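Local coordinates for VP4 protein (Tellina virus 1, PDB 3P06) that is a viral serine protease, captured as an intramolecular acyl-enzyme, that probably cuts the birnavirus polyprotein into its final products, at residues G2-V14 and G25-H37. Residues are numbered along the deposited sequence; the frame is centred on the assembly and turned at random.
Sequences GVELSAVGVLLPV and GAFMAVKGDLSEH
Val10 with Ala29, Leu12 with Phe27 and Val14 with Gly25 are antiparallel hydrogen-bonded pairs, each joined by two backbone bonds. They tie strands 9-18 and 21-31 into a beta hairpin. A further bond from Lys31 N to Val8 O (3.0 Å) is almost straight. Beside it, one water accepts from Val8 N and donates to Lys31 O, extending the link past the last pair.

Gly9 faces Val30 in a non-hydrogen-bonded pair. Gly9 CA lies 3.2 Å from Ala29 O, a CA-H...O contact. Selenomethionine Met28 lies on the same sheet face as Leu11, its side chain over the backbone of Gly9 and Val10. Its CG is anti to the backbone N (chi1 180°). Met28 SE is 3.7 Å from Gly9 N. The bend at chi3 brings Met28 CE to 3.7 Å from Leu11 CD2.

Leu12, Val14 and Phe27 lie on the opposite face. Leu12 CG sits between the backbone N and the carbonyl carbon (chi1 61°). It packs 3.9 Å from Phe27 CB. Val14 approaches Phe27 at about a right angle, and Val14 CG1 is 3.7 Å from Phe27 CD1.

Farther out, Leu5 CD2 lies over one face of the His37 ring in a CH-pi contact, 4.0 Å from the centroid of that ring. Glu36 CG covers the opposite face. Leu5 CD1 also meets Leu34 CD2 tip to tip.

The Leu12 side chain lies near Ser102, the predicted nucleophile, and Pro13 near Lys141, its predicted partner, consistent with a Ser-Lys protease. Lys31 NZ bonds to Ala110 O, near the end of helix 104-111, and to Leu113 O just after it. The hairpin lies inside a mixed sheet, between strands 75-81 and 192-193, while strand 2-6 pairs with 88-92 in a second sheet.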
loop_
_atom_site.group_PDB
_atom_site.type_symbol
_atom_site.label_atom_id
_atom_site.label_comp_id
_atom_site.label_asym_id
_atom_site.label_seq_id
_atom_site.Cartn_x
_atom_site.Cartn_y
_atom_site.Cartn_z
ATOM N N GLY A 2 -13.099 -14.360 -1.887
ATOM C CA GLY A 2 -12.714 -13.015 -1.454
ATOM C C GLY A 2 -13.962 -12.156 -1.311
ATOM O O GLY A 2 -15.112 -12.590 -1.574
ATOM N N VAL A 3 -13.747 -10.913 -0.937
ATOM C CA VAL A 3 -14.836 -9.992 -0.727
ATOM C C VAL A 3 -14.556 -8.740 -1.571
ATOM O O VAL A 3 -13.406 -8.248 -1.614
ATOM C CB VAL A 3 -14.923 -9.674 0.785
ATOM C CG1 VAL A 3 -16.077 -8.682 1.108
ATOM C CG2 VAL A 3 -15.234 -10.985 1.557
ATOM N N GLU A 4 -15.584 -8.208 -2.235
ATOM C CA GLU A 4 -15.446 -6.960 -2.940
ATOM C C GLU A 4 -15.981 -5.828 -2.064
ATOM O O GLU A 4 -17.130 -5.889 -1.624
ATOM C CB GLU A 4 -16.256 -6.939 -4.226
ATOM C CG GLU A 4 -15.956 -5.663 -5.035
ATOM C CD GLU A 4 -17.207 -4.891 -5.478
ATOM O OE1 GLU A 4 -17.317 -4.662 -6.711
ATOM O OE2 GLU A 4 -18.072 -4.482 -4.625
ATOM N N LEU A 5 -15.204 -4.764 -1.880
ATOM C CA LEU A 5 -15.562 -3.707 -0.925
ATOM C C LEU A 5 -15.514 -2.370 -1.646
ATOM O O LEU A 5 -14.634 -2.144 -2.491
ATOM C CB LEU A 5 -14.550 -3.684 0.263
ATOM C CG LEU A 5 -14.249 -5.015 0.956
ATOM C CD1 LEU A 5 -13.143 -4.844 1.943
ATOM C CD2 LEU A 5 -15.549 -5.538 1.673
ATOM N N SER A 6 -16.466 -1.476 -1.342
ATOM C CA SER A 6 -16.360 -0.063 -1.722
ATOM C C SER A 6 -15.277 0.492 -0.861
ATOM O O SER A 6 -15.340 0.336 0.325
ATOM C CB SER A 6 -17.615 0.716 -1.291
ATOM O OG SER A 6 -18.665 0.289 -2.080
ATOM N N ALA A 7 -14.322 1.189 -1.401
ATOM C CA ALA A 7 -13.162 1.579 -0.594
ATOM C C ALA A 7 -12.404 2.568 -1.377
ATOM O O ALA A 7 -12.346 2.511 -2.619
ATOM C CB ALA A 7 -12.234 0.360 -0.363
ATOM N N VAL A 8 -11.762 3.442 -0.644
ATOM C CA VAL A 8 -10.894 4.421 -1.250
ATOM C C VAL A 8 -9.571 4.344 -0.471
ATOM O O VAL A 8 -9.586 4.166 0.743
ATOM C CB VAL A 8 -11.586 5.814 -1.207
ATOM C CG1 VAL A 8 -10.603 6.960 -1.435
ATOM C CG2 VAL A 8 -12.723 5.847 -2.285
ATOM N N GLY A 9 -8.456 4.429 -1.175
ATOM C CA GLY A 9 -7.162 4.423 -0.529
ATOM C C GLY A 9 -6.065 4.531 -1.558
ATOM O O GLY A 9 -6.290 5.057 -2.657
ATOM N N VAL A 10 -4.867 4.034 -1.222
ATOM C CA VAL A 10 -3.752 4.167 -2.141
ATOM C C VAL A 10 -3.032 2.807 -2.273
ATOM O O VAL A 10 -2.702 2.159 -1.244
ATOM C CB VAL A 10 -2.762 5.315 -1.679
ATOM C CG1 VAL A 10 -1.481 5.318 -2.541
ATOM C CG2 VAL A 10 -3.472 6.699 -1.750
ATOM N N LEU A 11 -2.840 2.387 -3.527
ATOM C CA LEU A 11 -2.276 1.101 -3.821
ATOM C C LEU A 11 -0.751 1.086 -3.535
ATOM O O LEU A 11 -0.071 2.064 -3.740
ATOM C CB LEU A 11 -2.461 0.801 -5.312
ATOM C CG LEU A 11 -3.903 0.314 -5.597
ATOM C CD1 LEU A 11 -4.074 0.292 -7.081
ATOM C CD2 LEU A 11 -4.121 -1.051 -4.993
ATOM N N LEU A 12 -0.235 -0.047 -3.114
ATOM C CA LEU A 12 1.211 -0.178 -2.919
ATOM C C LEU A 12 1.631 -1.576 -3.402
ATOM O O LEU A 12 0.960 -2.566 -3.130
ATOM C CB LEU A 12 1.621 0.052 -1.426
ATOM C CG LEU A 12 1.008 -0.949 -0.439
ATOM C CD1 LEU A 12 2.134 -1.787 0.174
ATOM C CD2 LEU A 12 0.200 -0.257 0.730
ATOM N N PRO A 13 2.758 -1.652 -4.097
ATOM C CA PRO A 13 3.264 -2.947 -4.566
ATOM C C PRO A 13 3.967 -3.745 -3.460
ATOM O O PRO A 13 4.568 -3.159 -2.566
ATOM C CB PRO A 13 4.260 -2.549 -5.693
ATOM C CG PRO A 13 4.826 -1.263 -5.231
ATOM C CD PRO A 13 3.624 -0.531 -4.534
ATOM N N VAL A 14 3.842 -5.068 -3.502
ATOM C CA VAL A 14 4.596 -5.945 -2.614
ATOM C C VAL A 14 5.251 -7.041 -3.419
ATOM O O VAL A 14 4.798 -7.383 -4.504
ATOM C CB VAL A 14 3.709 -6.602 -1.478
ATOM C CG1 VAL A 14 3.128 -5.521 -0.638
ATOM C CG2 VAL A 14 2.574 -7.562 -2.113
ATOM N N GLY A 25 2.673 -8.537 -6.002
ATOM C CA GLY A 25 1.260 -8.311 -5.767
ATOM C C GLY A 25 1.001 -6.887 -5.256
ATOM O O GLY A 25 1.861 -6.011 -5.362
ATOM N N ALA A 26 -0.148 -6.663 -4.604
ATOM C CA ALA A 26 -0.490 -5.323 -4.182
ATOM C C ALA A 26 -1.240 -5.375 -2.893
ATOM O O ALA A 26 -1.953 -6.325 -2.641
ATOM C CB ALA A 26 -1.341 -4.650 -5.248
ATOM N N PHE A 27 -1.067 -4.329 -2.077
ATOM C CA PHE A 27 -1.948 -4.113 -0.944
ATOM C C PHE A 27 -2.501 -2.741 -1.232
ATOM O O PHE A 27 -1.989 -2.032 -2.118
ATOM C CB PHE A 27 -1.181 -4.081 0.423
ATOM C CG PHE A 27 -0.956 -5.446 1.060
ATOM C CD1 PHE A 27 -0.334 -6.454 0.381
ATOM C CD2 PHE A 27 -1.431 -5.710 2.369
ATOM C CE1 PHE A 27 -0.129 -7.740 0.953
ATOM C CE2 PHE A 27 -1.243 -7.001 2.976
ATOM C CZ PHE A 27 -0.564 -7.998 2.296
HETATM N N MSE A 28 -3.530 -2.369 -0.507
HETATM C CA MSE A 28 -3.993 -0.991 -0.524
HETATM C C MSE A 28 -3.998 -0.511 0.912
HETATM O O MSE A 28 -4.380 -1.262 1.830
HETATM C CB MSE A 28 -5.437 -0.935 -1.078
HETATM C CG MSE A 28 -5.877 0.525 -1.068
HETATM SE SE MSE A 28 -7.683 0.890 -1.801
HETATM C CE MSE A 28 -7.130 0.679 -3.634
ATOM N N ALA A 29 -3.521 0.704 1.134
ATOM C CA ALA A 29 -3.702 1.354 2.444
ATOM C C ALA A 29 -5.133 1.985 2.335
ATOM O O ALA A 29 -5.304 3.005 1.652
ATOM C CB ALA A 29 -2.668 2.503 2.634
ATOM N N VAL A 30 -6.121 1.379 2.988
ATOM C CA VAL A 30 -7.499 1.788 2.758
ATOM C C VAL A 30 -7.892 2.732 3.891
ATOM O O VAL A 30 -7.525 2.537 5.072
ATOM C CB VAL A 30 -8.464 0.585 2.813
ATOM C CG1 VAL A 30 -10.000 1.055 2.512
ATOM C CG2 VAL A 30 -7.996 -0.534 1.899
ATOM N N LYS A 31 -8.687 3.734 3.572
ATOM C CA LYS A 31 -9.158 4.631 4.615
ATOM C C LYS A 31 -10.240 3.957 5.436
ATOM O O LYS A 31 -11.175 3.397 4.874
ATOM C CB LYS A 31 -9.734 5.889 4.007
ATOM C CG LYS A 31 -8.677 6.729 3.280
ATOM C CD LYS A 31 -9.438 7.908 2.600
ATOM C CE LYS A 31 -9.867 8.887 3.679
ATOM N NZ LYS A 31 -8.855 10.014 3.705
ATOM N N GLY A 32 -10.124 4.060 6.763
ATOM C CA GLY A 32 -11.100 3.461 7.667
ATOM C C GLY A 32 -10.580 2.169 8.324
ATOM O O GLY A 32 -9.496 1.635 7.993
ATOM N N ASP A 33 -11.376 1.708 9.281
ATOM C CA ASP A 33 -11.118 0.538 10.012
ATOM C C ASP A 33 -11.829 -0.636 9.279
ATOM O O ASP A 33 -13.050 -0.844 9.435
ATOM C CB ASP A 33 -11.585 0.702 11.500
ATOM C CG ASP A 33 -11.651 -0.677 12.277
ATOM O OD1 ASP A 33 -12.177 -0.701 13.445
ATOM O OD2 ASP A 33 -11.137 -1.727 11.775
ATOM N N LEU A 34 -11.041 -1.423 8.557
ATOM C CA LEU A 34 -11.555 -2.606 7.847
ATOM C C LEU A 34 -10.944 -3.879 8.440
ATOM O O LEU A 34 -10.881 -4.904 7.753
ATOM C CB LEU A 34 -11.274 -2.488 6.329
ATOM C CG LEU A 34 -12.239 -1.520 5.528
ATOM C CD1 LEU A 34 -11.952 -0.001 5.743
ATOM C CD2 LEU A 34 -12.124 -1.812 4.027
ATOM N N SER A 35 -10.593 -3.847 9.759
ATOM C CA SER A 35 -9.860 -4.978 10.386
ATOM C C SER A 35 -10.688 -6.270 10.389
ATOM O O SER A 35 -10.143 -7.353 10.537
ATOM C CB SER A 35 -9.525 -4.658 11.818
ATOM O OG SER A 35 -10.746 -4.322 12.524
ATOM N N GLU A 36 -12.008 -6.169 10.187
ATOM C CA GLU A 36 -12.814 -7.368 10.126
ATOM C C GLU A 36 -12.544 -8.151 8.813
ATOM O O GLU A 36 -12.944 -9.290 8.683
ATOM C CB GLU A 36 -14.300 -7.013 10.294
ATOM C CG GLU A 36 -14.901 -6.315 9.022
ATOM C CD GLU A 36 -14.685 -4.723 8.971
ATOM O OE1 GLU A 36 -13.952 -4.113 9.860
ATOM O OE2 GLU A 36 -15.281 -4.102 8.005
ATOM N N HIS A 37 -11.866 -7.549 7.842
ATOM C CA HIS A 37 -11.526 -8.254 6.609
ATOM C C HIS A 37 -10.106 -8.848 6.609
ATOM O O HIS A 37 -9.689 -9.533 5.652
ATOM C CB HIS A 37 -11.753 -7.329 5.417
ATOM C CG HIS A 37 -13.181 -6.889 5.314
ATOM N ND1 HIS A 37 -14.197 -7.769 5.002
ATOM C CD2 HIS A 37 -13.781 -5.705 5.609
ATOM C CE1 HIS A 37 -15.359 -7.130 5.017
ATOM N NE2 HIS A 37 -15.133 -5.872 5.372
HETATM O O HOH W 1 -12.460 3.533 2.182
#